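Local coordinates for SusD family protein (Bacteroides uniformis, PDB 7KV1) that probably binds beta-glucans at the bacterial cell surface, serving glycan capture and metabolism in the human gut, at residues Asn107-Gly110 with Ser111-Thr114; Gly226-Thr229 with Gln230-Tyr234; Ile510-Ala513 with Gln514-Asp518. One frame throughout, in Å; residues are numbered along the deposited sequence.

Contact 1. Residues Asn107-Gly110 with Ser111-Thr114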
loop_
_atom_site.group_PDB
_atom_site.type_symbol
_atom_site.label_atom_id
_atom_site.label_comp_id
_atom_site.label_asym_id
_atom_site.label_seq_id
_atom_site.Cartn_x
_atom_site.Cartn_y
_atom_site.Cartn_z
ATOM N N ASN A 107 7.399 5.976 19.752
ATOM C CA ASN A 107 8.180 5.788 18.495
ATOM C C ASN A 107 7.428 4.778 17.618
ATOM O O ASN A 107 7.809 3.590 17.585
ATOM C CB ASN A 107 9.614 5.334 18.772
ATOM C CG ASN A 107 10.460 6.422 19.396
ATOM O OD1 ASN A 107 10.907 7.327 18.701
ATOM N ND2 ASN A 107 10.633 6.364 20.705
ATOM N N THR A 108 6.373 5.244 16.968
ATOM C CA THR A 108 5.436 4.409 16.180
ATOM C C THR A 108 4.850 5.271 15.055
ATOM O O THR A 108 5.403 6.354 14.773
ATOM C CB THR A 108 4.432 3.780 17.146
ATOM O OG1 THR A 108 3.745 2.738 16.447
ATOM C CG2 THR A 108 3.475 4.813 17.699
ATOM N N LEU A 109 3.800 4.812 14.391
ATOM C CA LEU A 109 3.134 5.554 13.288
ATOM C C LEU A 109 1.828 6.199 13.791
ATOM O O LEU A 109 0.776 5.992 13.194
ATOM C CB LEU A 109 2.931 4.566 12.149
ATOM C CG LEU A 109 4.214 4.063 11.492
ATOM C CD1 LEU A 109 3.895 3.111 10.370
ATOM C CD2 LEU A 109 5.054 5.215 10.958
ATOM N N GLY A 110 1.910 7.016 14.834
ATOM C CA GLY A 110 0.743 7.702 15.429
ATOM C C GLY A 110 -0.033 8.524 14.418
ATOM O O GLY A 110 -1.272 8.575 14.504
ATOM N N SER A 111 0.658 9.168 13.474
ATOM C CA SER A 111 0.019 10.055 12.471
ATOM C C SER A 111 -0.934 9.245 11.583
ATOM O O SER A 111 -2.003 9.767 11.216
ATOM C CB SER A 111 1.061 10.815 11.665
ATOM O OG SER A 111 1.800 9.898 10.909
ATOM N N LEU A 112 -0.594 7.988 11.286
ATOM C CA LEU A 112 -1.416 7.110 10.423
ATOM C C LEU A 112 -2.739 6.830 11.134
ATOM O O LEU A 112 -3.787 6.858 10.470
ATOM C CB LEU A 112 -0.629 5.821 10.139
ATOM C CG LEU A 112 -0.713 5.273 8.733
ATOM C CD1 LEU A 112 -0.275 6.333 7.725
ATOM C CD2 LEU A 112 0.119 3.999 8.599
ATOM N N TRP A 113 -2.698 6.628 12.448
ATOM C CA TRP A 113 -3.900 6.480 13.303
ATOM C C TRP A 113 -4.789 7.731 13.182
ATOM O O TRP A 113 -5.971 7.599 12.860
ATOM C CB TRP A 113 -3.463 6.182 14.736
ATOM C CG TRP A 113 -4.551 6.065 15.770
ATOM C CD1 TRP A 113 -5.332 7.065 16.272
ATOM C CD2 TRP A 113 -4.824 4.906 16.580
ATOM N NE1 TRP A 113 -6.095 6.601 17.315
ATOM C CE2 TRP A 113 -5.820 5.270 17.503
ATOM C CE3 TRP A 113 -4.331 3.596 16.583
ATOM C CZ2 TRP A 113 -6.343 4.370 18.417
ATOM C CZ3 TRP A 113 -4.854 2.703 17.488
ATOM C CH2 TRP A 113 -5.839 3.094 18.392
ATOM N N THR A 114 -4.224 8.919 13.345
ATOM C CA THR A 114 -4.966 10.197 13.228
ATOM C C THR A 114 -5.546 10.331 11.810
ATOM O O THR A 114 -6.743 10.612 11.695
ATOM C CB THR A 114 -4.088 11.388 13.622
ATOM O OG1 THR A 114 -3.600 11.052 14.914
ATOM C CG2 THR A 114 -4.877 12.681 13.646
#

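Contact 2. Residues Gly226-Thr229 with Gln230-Tyr234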
loop_
_atom_site.group_PDB
_atom_site.type_symbol
_atom_site.label_atom_id
_atom_site.label_comp_id
_atom_site.label_asym_id
_atom_site.label_seq_id
_atom_site.Cartn_x
_atom_site.Cartn_y
_atom_site.Cartn_z
ATOM N N GLY A 226 -9.710 8.285 -9.722
ATOM C CA GLY A 226 -9.337 8.506 -8.306
ATOM C C GLY A 226 -10.486 8.141 -7.384
ATOM O O GLY A 226 -10.237 7.754 -6.231
ATOM N N ARG A 227 -11.728 8.239 -7.856
ATOM C CA ARG A 227 -12.875 7.717 -7.073
ATOM C C ARG A 227 -12.633 6.233 -6.827
ATOM O O ARG A 227 -11.962 5.581 -7.618
ATOM C CB ARG A 227 -14.237 7.943 -7.721
ATOM C CG ARG A 227 -14.678 9.403 -7.697
ATOM C CD ARG A 227 -16.127 9.654 -8.128
ATOM N NE ARG A 227 -16.330 11.101 -8.181
ATOM C CZ ARG A 227 -16.637 11.887 -7.140
ATOM N NH1 ARG A 227 -16.854 11.395 -5.933
ATOM N NH2 ARG A 227 -16.740 13.190 -7.314
ATOM N N VAL A 228 -13.212 5.715 -5.762
ATOM C CA VAL A 228 -13.178 4.254 -5.518
ATOM C C VAL A 228 -14.205 3.614 -6.428
ATOM O O VAL A 228 -15.204 4.299 -6.792
ATOM C CB VAL A 228 -13.374 3.957 -4.033
ATOM C CG1 VAL A 228 -12.256 4.637 -3.269
ATOM C CG2 VAL A 228 -14.746 4.388 -3.494
ATOM N N THR A 229 -13.933 2.370 -6.789
ATOM C CA THR A 229 -14.649 1.599 -7.826
ATOM C C THR A 229 -14.905 0.187 -7.308
ATOM O O THR A 229 -14.325 -0.223 -6.278
ATOM C CB THR A 229 -13.869 1.567 -9.141
ATOM O OG1 THR A 229 -12.632 0.932 -8.842
ATOM C CG2 THR A 229 -13.619 2.940 -9.738
ATOM N N GLN A 230 -15.745 -0.548 -8.015
ATOM C CA GLN A 230 -16.020 -1.945 -7.670
ATOM C C GLN A 230 -14.706 -2.728 -7.843
ATOM O O GLN A 230 -14.466 -3.649 -7.059
ATOM C CB GLN A 230 -17.177 -2.433 -8.524
ATOM C CG GLN A 230 -17.647 -3.812 -8.137
ATOM C CD GLN A 230 -18.609 -3.788 -6.990
ATOM O OE1 GLN A 230 -18.646 -2.833 -6.209
ATOM N NE2 GLN A 230 -19.374 -4.867 -6.884
ATOM N N ALA A 231 -13.914 -2.428 -8.869
ATOM C CA ALA A 231 -12.620 -3.124 -9.095
ATOM C C ALA A 231 -11.720 -2.858 -7.883
ATOM O O ALA A 231 -11.050 -3.766 -7.405
ATOM C CB ALA A 231 -11.964 -2.669 -10.372
ATOM N N MET A 232 -11.692 -1.629 -7.392
ATOM C CA MET A 232 -10.842 -1.296 -6.226
ATOM C C MET A 232 -11.336 -2.101 -5.021
ATOM O O MET A 232 -10.485 -2.589 -4.255
ATOM C CB MET A 232 -10.836 0.205 -5.940
ATOM C CG MET A 232 -10.041 0.570 -4.711
ATOM S SD MET A 232 -11.109 0.818 -3.291
ATOM C CE MET A 232 -9.957 1.513 -2.106
ATOM N N ALA A 233 -12.659 -2.238 -4.876
ATOM C CA ALA A 233 -13.336 -2.995 -3.802
ATOM C C ALA A 233 -12.899 -4.463 -3.839
ATOM O O ALA A 233 -12.601 -5.057 -2.763
ATOM C CB ALA A 233 -14.845 -2.867 -3.931
ATOM N N TYR A 234 -12.922 -5.061 -5.027
ATOM C CA TYR A 234 -12.436 -6.451 -5.243
ATOM C C TYR A 234 -10.984 -6.615 -4.738
ATOM O O TYR A 234 -10.653 -7.632 -4.145
ATOM C CB TYR A 234 -12.532 -6.831 -6.727
ATOM C CG TYR A 234 -13.924 -6.965 -7.289
ATOM C CD1 TYR A 234 -15.053 -6.992 -6.484
ATOM C CD2 TYR A 234 -14.103 -7.168 -8.645
ATOM C CE1 TYR A 234 -16.325 -7.113 -7.026
ATOM C CE2 TYR A 234 -15.366 -7.325 -9.196
ATOM C CZ TYR A 234 -16.484 -7.302 -8.383
ATOM O OH TYR A 234 -17.724 -7.473 -8.941
#

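Contact 3. Residues Ile510-Ala513 with Gln514-Asp518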
loop_
_atom_site.group_PDB
_atom_site.type_symbol
_atom_site.label_atom_id
_atom_site.label_comp_id
_atom_site.label_asym_id
_atom_site.label_seq_id
_atom_site.Cartn_x
_atom_site.Cartn_y
_atom_site.Cartn_z
ATOM N N ILE A 510 1.930 -3.005 15.678
ATOM C CA ILE A 510 2.897 -2.005 16.210
ATOM C C ILE A 510 2.268 -1.303 17.416
ATOM O O ILE A 510 1.056 -1.302 17.614
ATOM C CB ILE A 510 3.345 -1.041 15.094
ATOM C CG1 ILE A 510 2.203 -0.117 14.679
ATOM C CG2 ILE A 510 3.908 -1.843 13.931
ATOM C CD1 ILE A 510 2.579 0.917 13.676
ATOM N N PRO A 511 3.087 -0.656 18.265
ATOM C CA PRO A 511 2.556 0.104 19.404
ATOM C C PRO A 511 1.538 1.196 19.016
ATOM O O PRO A 511 1.719 1.907 18.040
ATOM C CB PRO A 511 3.827 0.729 20.015
ATOM C CG PRO A 511 4.928 -0.213 19.584
ATOM C CD PRO A 511 4.544 -0.605 18.170
ATOM N N ILE A 512 0.509 1.347 19.847
ATOM C CA ILE A 512 -0.411 2.517 19.839
ATOM C C ILE A 512 0.350 3.678 20.497
ATOM O O ILE A 512 1.087 3.428 21.496
ATOM C CB ILE A 512 -1.714 2.146 20.557
ATOM C CG1 ILE A 512 -2.410 0.961 19.858
ATOM C CG2 ILE A 512 -2.638 3.332 20.667
ATOM C CD1 ILE A 512 -3.565 0.377 20.661
ATOM N N ALA A 513 0.196 4.889 19.963
ATOM C CA ALA A 513 0.917 6.091 20.433
ATOM C C ALA A 513 0.444 6.449 21.847
ATOM O O ALA A 513 -0.758 6.359 22.141
ATOM C CB ALA A 513 0.757 7.235 19.475
ATOM N N GLN A 514 1.380 6.837 22.710
ATOM C CA GLN A 514 1.092 7.120 24.142
ATOM C C GLN A 514 -0.054 8.140 24.250
ATOM O O GLN A 514 -0.898 7.965 25.124
ATOM C CB GLN A 514 2.356 7.594 24.856
ATOM C CG GLN A 514 2.214 7.543 26.373
ATOM C CD GLN A 514 3.323 8.298 27.062
ATOM O OE1 GLN A 514 3.192 9.486 27.349
ATOM N NE2 GLN A 514 4.436 7.622 27.293
ATOM N N GLY A 515 -0.106 9.131 23.367
ATOM C CA GLY A 515 -1.175 10.150 23.293
ATOM C C GLY A 515 -2.573 9.549 23.226
ATOM O O GLY A 515 -3.496 10.087 23.892
ATOM N N GLU A 516 -2.756 8.464 22.461
ATOM C CA GLU A 516 -4.072 7.785 22.326
ATOM C C GLU A 516 -4.436 7.117 23.651
ATOM O O GLU A 516 -5.596 7.223 24.063
ATOM C CB GLU A 516 -4.015 6.775 21.184
ATOM C CG GLU A 516 -3.607 7.417 19.893
ATOM C CD GLU A 516 -4.584 8.483 19.442
ATOM O OE1 GLU A 516 -5.757 8.444 19.895
ATOM O OE2 GLU A 516 -4.196 9.298 18.601
ATOM N N LEU A 517 -3.462 6.470 24.295
ATOM C CA LEU A 517 -3.651 5.819 25.610
ATOM C C LEU A 517 -4.041 6.892 26.634
ATOM O O LEU A 517 -4.935 6.616 27.447
ATOM C CB LEU A 517 -2.376 5.086 26.035
ATOM C CG LEU A 517 -1.814 4.050 25.059
ATOM C CD1 LEU A 517 -0.607 3.379 25.692
ATOM C CD2 LEU A 517 -2.849 2.998 24.679
ATOM N N ASP A 518 -3.384 8.050 26.597
ATOM C CA ASP A 518 -3.632 9.195 27.517
ATOM C C ASP A 518 -5.042 9.760 27.269
ATOM O O ASP A 518 -5.697 10.056 28.269
ATOM C CB ASP A 518 -2.539 10.269 27.420
ATOM C CG ASP A 518 -1.150 9.881 27.942
ATOM O OD1 ASP A 518 -1.016 8.943 28.768
ATOM O OD2 ASP A 518 -0.182 10.522 27.500
#

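Contact 1. Residues Asn107-Gly110 with Ser111-Thr114
Gly110 O accepts the backbone N-H of Thr114, and this bond opens the regular pattern of helix 110-129. It is 3.2 Å long from Thr114 N to Gly110 O and nearly straight at hydrogen (162°), with the donor lying in the carbonyl plane. One step earlier the grip is poorer. Leu112 N meets Leu109 O at 3.1 Å, but the N-H points well off the oxygen (135°), so the bond is weak. Leu109 sits at the N-cap and, with an aliphatic side chain, can offer only its carbonyl to the first turn. That turn begins one of the long helices of the SusD-type, tetratricopeptide-repeat-like fold. Carbon also crowds the two acceptors: Leu112 CB lies 3.4 Å from Leu109 O, and Trp113 CB 3.3 Å from Gly110 O. The indole of Trp113 swings away from the loop because CG stands opposite the backbone N (chi1 177°). On the other flank Leu109 CD1 and Leu112 CD2 approach loosely, 4.3 Å apart, against helices 71-76 and 138-162. The polar groups before the cap find partners farther off: Thr108 OG1 is hydrogen-bonded to Pro511 O, Thr108 O to Asn94 ND2, and Asn107 OD1 to Gln93 NE2.

Contact 2. Residues Gly226-Thr229 with Gln230-Tyr234
Met232 folds back over Thr229 and Val228, and its side chain can be followed atom by atom. CB rests beside the cap residue, 3.5 Å from Thr229 OG1 and equally near Thr229 O. From there CG leaves on the side opposite the backbone N (chi1 177°), and a bend at chi2 (-99°) turns the chain toward the valine. SD then lies 3.9 Å from Val228 CB, and the terminal CE meets Val228 CG1 at 4.0 Å, the two side chains passing at a slant. Leu150 and Phe154 of helix 138-162 cover the same sulfur-bearing chain, so this helix start is packed into the protein interior.

The polar work falls to Thr229. Its hydroxyl oxygen accepts Met232 N at 3.1 Å from OG1, with an angle of 156° at hydrogen. The carbonyl of the same residue takes Ala233 N at 3.0 Å from Thr229 O, the donor tilted somewhat out of the carbonyl plane. Thr229 N, by contrast, is buried with no partner in the model. A valine in place of Thr229 would remove the hydroxyl and would probably cost Met232 N its capping acceptor inside a buried helix end. Side-chain oxygen to the N-H three residues on, followed by carbonyl to the N-H four residues on, is the signature of a threonine N-cap, here starting helix 230-244.

Contact 3. Residues Ile510-Ala513 with Gln514-Asp518
Ile512 and Leu517 meet as a hydrophobic staple: the residue just before the N-cap touches the residue four places into helix 514-519, bridging the helix start. Ala513, at the N-cap position, has no side-chain acceptor for the first turn; its carbonyl takes two backbone N-H groups. Glu516 N lies 2.9 Å from Ala513 O, yet it comes from above the carbonyl plane, 48° out of it, and misses the lone pairs. Leu517 N is aimed more directly, but at 3.5 Å from Ala513 O its bond is weak.

The apolar contacts of Ile512 with the helix pass through one branch, CG2. With chi1 at -60°, CG1 lies beside the backbone N of Ile512, while CG2 projects opposite that nitrogen and reaches the helix. Ile512 CG2 touches Glu516 CB at 3.7 Å and Leu517 CD2 at 4.0 Å, crossing both side chains at about a right angle. The acidic chain of Glu516 bends at chi2 and carries its carboxylate away from this loop, its side chain touching Trp113 and Thr114 of helix 110-129. Outside the turn, Gln525 OE1 accepts Ile512 N. On the helix, Leu517 CG stands 3.9 Å from Ala513 O, the oxygen shared by both N-H groups.

Overall arrangement
Along the chain the three contacts come in series, none nested in or crossing another, each marking where a loop gives way to a helix. Contact 1 ends the connection from helix 93-99 and starts helix 110-129. Contact 2 ends the one from helix 185-201 and starts helix 230-244, about 26 Å from contact 1, centre to centre, and about 32 Å from contact 3. Contact 3 ends the loop after helix 487-490, near the C terminus. Far apart in sequence, contacts 1 and 3 touch, with centres about 8 Å apart: Trp113 CZ3 packs 3.8 Å from Ile512 CG1, joining the start of helix 110-129, in the N-terminal part of the chain, to the C-terminal segment that leads into helix 514-519.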